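Local coordinates for protein branched-chain-amino-acid aminotransferase (Pseudomonas aeruginosa, PDB 6NST) that probably transfers the amino group of leucine, isoleucine or valine to 2-oxoglutarate with the help of pyridoxal 5'-phosphate, serving branched-chain amino acid biosynthesis, at residues A[99-104]-A[119-124]. The protein carries 1 engineered substitution. Residues are numbered along the deposited sequence; the frame is centred on the assembly and turned at random.
Sequences RPMVFY and HVIIAA
The F103 ring lies across the neighbouring strand: one face takes the CB of H119 in a CH-pi contact, 3.8 Å from the ring centroid, while I121 CG1 comes to the ring edge, 4.0 Å from CE2. The two strands, 99-104 and 119-124, form an antiparallel ladder inside the smaller sheet of this class-IV aminotransferase, with 36-46 bordering the first and 9-12 the second. The H119 imidazole runs nearly parallel to the F103 ring, planes at 18°, but is slid so far aside that the two barely overlap; its ND1 is held by D13. F103 reaches over because its CG sits between the backbone N and the carbonyl carbon (chi1 66°), and H31 of the second subunit meets the ring edge-to-face.

R99, M101, F103, H119, I121 and A123 share the face turned toward the second subunit. There I121 and M101 run side by side, CD1 of I121 lying 3.7 Å from CB of M101. R99 bends away from the ladder at chi2 and chi3, and its guanidinium bonds to Y33 and H32 of the second subunit. The side chain of R99 lies about 6 Å from that of K160, the lysine that probably carries pyridoxal phosphate, not attached here. On the other face, V102 CG2 meets V120 CG2 and P100 CB meets I122 CG1, and helix 77-89 packs against V120 and I122.

Three hydrogen-bonded pairs supply six backbone bonds. H119 N to F103 O is the shortest at 2.7 Å; A123 N to R99 O is the longest, with its donor 53° out of the carbonyl plane.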
loop_
_atom_site.group_PDB
_atom_site.type_symbol
_atom_site.label_atom_id
_atom_site.label_comp_id
_atom_site.label_asym_id
_atom_site.label_seq_id
_atom_site.Cartn_x
_atom_site.Cartn_y
_atom_site.Cartn_z
ATOM N N ARG A 99 -7.458 -35.881 5.259
ATOM C CA ARG A 99 -7.673 -34.575 5.874
ATOM C C ARG A 99 -7.292 -34.663 7.347
ATOM O O ARG A 99 -8.147 -34.927 8.210
ATOM C CB ARG A 99 -9.119 -34.113 5.692
ATOM C CG ARG A 99 -9.465 -32.810 6.406
ATOM C CD ARG A 99 -8.484 -31.704 6.068
ATOM N NE ARG A 99 -8.522 -31.349 4.653
ATOM C CZ ARG A 99 -9.324 -30.422 4.139
ATOM N NH1 ARG A 99 -10.160 -29.757 4.925
ATOM N NH2 ARG A 99 -9.291 -30.162 2.840
ATOM N N PRO A 100 -6.013 -34.482 7.674
ATOM C CA PRO A 100 -5.644 -34.256 9.075
ATOM C C PRO A 100 -6.031 -32.838 9.465
ATOM O O PRO A 100 -5.776 -31.889 8.722
ATOM C CB PRO A 100 -4.122 -34.454 9.090
ATOM C CG PRO A 100 -3.769 -35.036 7.740
ATOM C CD PRO A 100 -4.828 -34.551 6.801
ATOM N N MET A 101 -6.664 -32.698 10.626
ATOM C CA MET A 101 -7.185 -31.399 11.030
ATOM C C MET A 101 -7.073 -31.249 12.538
ATOM O O MET A 101 -7.499 -32.131 13.290
ATOM C CB MET A 101 -8.636 -31.223 10.568
ATOM C CG MET A 101 -9.111 -29.781 10.537
ATOM S SD MET A 101 -9.896 -29.263 12.072
ATOM C CE MET A 101 -11.494 -30.056 11.909
ATOM N N VAL A 102 -6.493 -30.130 12.964
ATOM C CA VAL A 102 -6.291 -29.796 14.370
ATOM C C VAL A 102 -7.200 -28.622 14.702
ATOM O O VAL A 102 -7.201 -27.615 13.984
ATOM C CB VAL A 102 -4.818 -29.454 14.649
ATOM C CG1 VAL A 102 -4.625 -29.014 16.086
ATOM C CG2 VAL A 102 -3.918 -30.637 14.313
ATOM N N PHE A 103 -7.978 -28.746 15.778
ATOM C CA PHE A 103 -8.956 -27.714 16.095
ATOM C C PHE A 103 -9.167 -27.616 17.600
ATOM O O PHE A 103 -8.991 -28.591 18.335
ATOM C CB PHE A 103 -10.299 -27.969 15.388
ATOM C CG PHE A 103 -11.022 -29.208 15.850
ATOM C CD1 PHE A 103 -12.021 -29.130 16.809
ATOM C CD2 PHE A 103 -10.726 -30.447 15.301
ATOM C CE1 PHE A 103 -12.697 -30.262 17.224
ATOM C CE2 PHE A 103 -11.400 -31.584 15.712
ATOM C CZ PHE A 103 -12.388 -31.491 16.674
ATOM N N TYR A 104 -9.544 -26.418 18.046
ATOM C CA TYR A 104 -9.896 -26.195 19.440
ATOM C C TYR A 104 -11.280 -26.760 19.733
ATOM O O TYR A 104 -12.179 -26.711 18.895
ATOM C CB TYR A 104 -9.868 -24.702 19.770
ATOM C CG TYR A 104 -8.485 -24.134 19.997
ATOM C CD1 TYR A 104 -7.521 -24.852 20.695
ATOM C CD2 TYR A 104 -8.141 -22.879 19.510
ATOM C CE1 TYR A 104 -6.255 -24.333 20.905
ATOM C CE2 TYR A 104 -6.879 -22.352 19.715
ATOM C CZ TYR A 104 -5.940 -23.083 20.410
ATOM O OH TYR A 104 -4.683 -22.562 20.614
ATOM N N HIS A 119 -8.142 -30.751 19.799
ATOM C CA HIS A 119 -8.573 -32.034 19.266
ATOM C C HIS A 119 -7.968 -32.242 17.884
ATOM O O HIS A 119 -7.674 -31.281 17.168
ATOM C CB HIS A 119 -10.099 -32.116 19.182
ATOM C CG HIS A 119 -10.786 -31.938 20.500
ATOM N ND1 HIS A 119 -11.421 -32.972 21.153
ATOM C CD2 HIS A 119 -10.935 -30.847 21.288
ATOM C CE1 HIS A 119 -11.934 -32.525 22.285
ATOM N NE2 HIS A 119 -11.653 -31.239 22.392
ATOM N N VAL A 120 -7.784 -33.508 17.510
ATOM C CA VAL A 120 -7.189 -33.869 16.227
ATOM C C VAL A 120 -8.047 -34.949 15.583
ATOM O O VAL A 120 -8.407 -35.932 16.239
ATOM C CB VAL A 120 -5.738 -34.363 16.388
ATOM C CG1 VAL A 120 -5.151 -34.742 15.040
ATOM C CG2 VAL A 120 -4.882 -33.308 17.071
ATOM N N ILE A 121 -8.370 -34.774 14.301
ATOM C CA ILE A 121 -9.097 -35.781 13.535
ATOM C C ILE A 121 -8.379 -36.018 12.217
ATOM O O ILE A 121 -7.800 -35.101 11.626
ATOM C CB ILE A 121 -10.570 -35.384 13.278
ATOM C CG1 ILE A 121 -10.656 -34.005 12.608
ATOM C CG2 ILE A 121 -11.360 -35.425 14.564
ATOM C CD1 ILE A 121 -10.938 -34.067 11.112
ATOM N N ILE A 122 -8.401 -37.271 11.766
ATOM C CA ILE A 122 -7.792 -37.630 10.490
ATOM C C ILE A 122 -8.768 -38.503 9.714
ATOM O O ILE A 122 -8.917 -39.697 10.002
ATOM C CB ILE A 122 -6.442 -38.348 10.669
ATOM C CG1 ILE A 122 -5.499 -37.495 11.522
ATOM C CG2 ILE A 122 -5.811 -38.634 9.312
ATOM C CD1 ILE A 122 -4.173 -38.141 11.807
ATOM N N ALA A 123 -9.426 -37.917 8.717
ATOM C CA ALA A 123 -10.404 -38.609 7.893
ATOM C C ALA A 123 -9.826 -38.866 6.507
ATOM O O ALA A 123 -9.109 -38.023 5.959
ATOM C CB ALA A 123 -11.696 -37.795 7.778
ATOM N N ALA A 124 -10.149 -40.031 5.946
ATOM C CA ALA A 124 -9.664 -40.422 4.631
ATOM C C ALA A 124 -10.813 -41.015 3.831
ATOM O O ALA A 124 -11.548 -41.867 4.335
ATOM C CB ALA A 124 -8.513 -41.431 4.741
#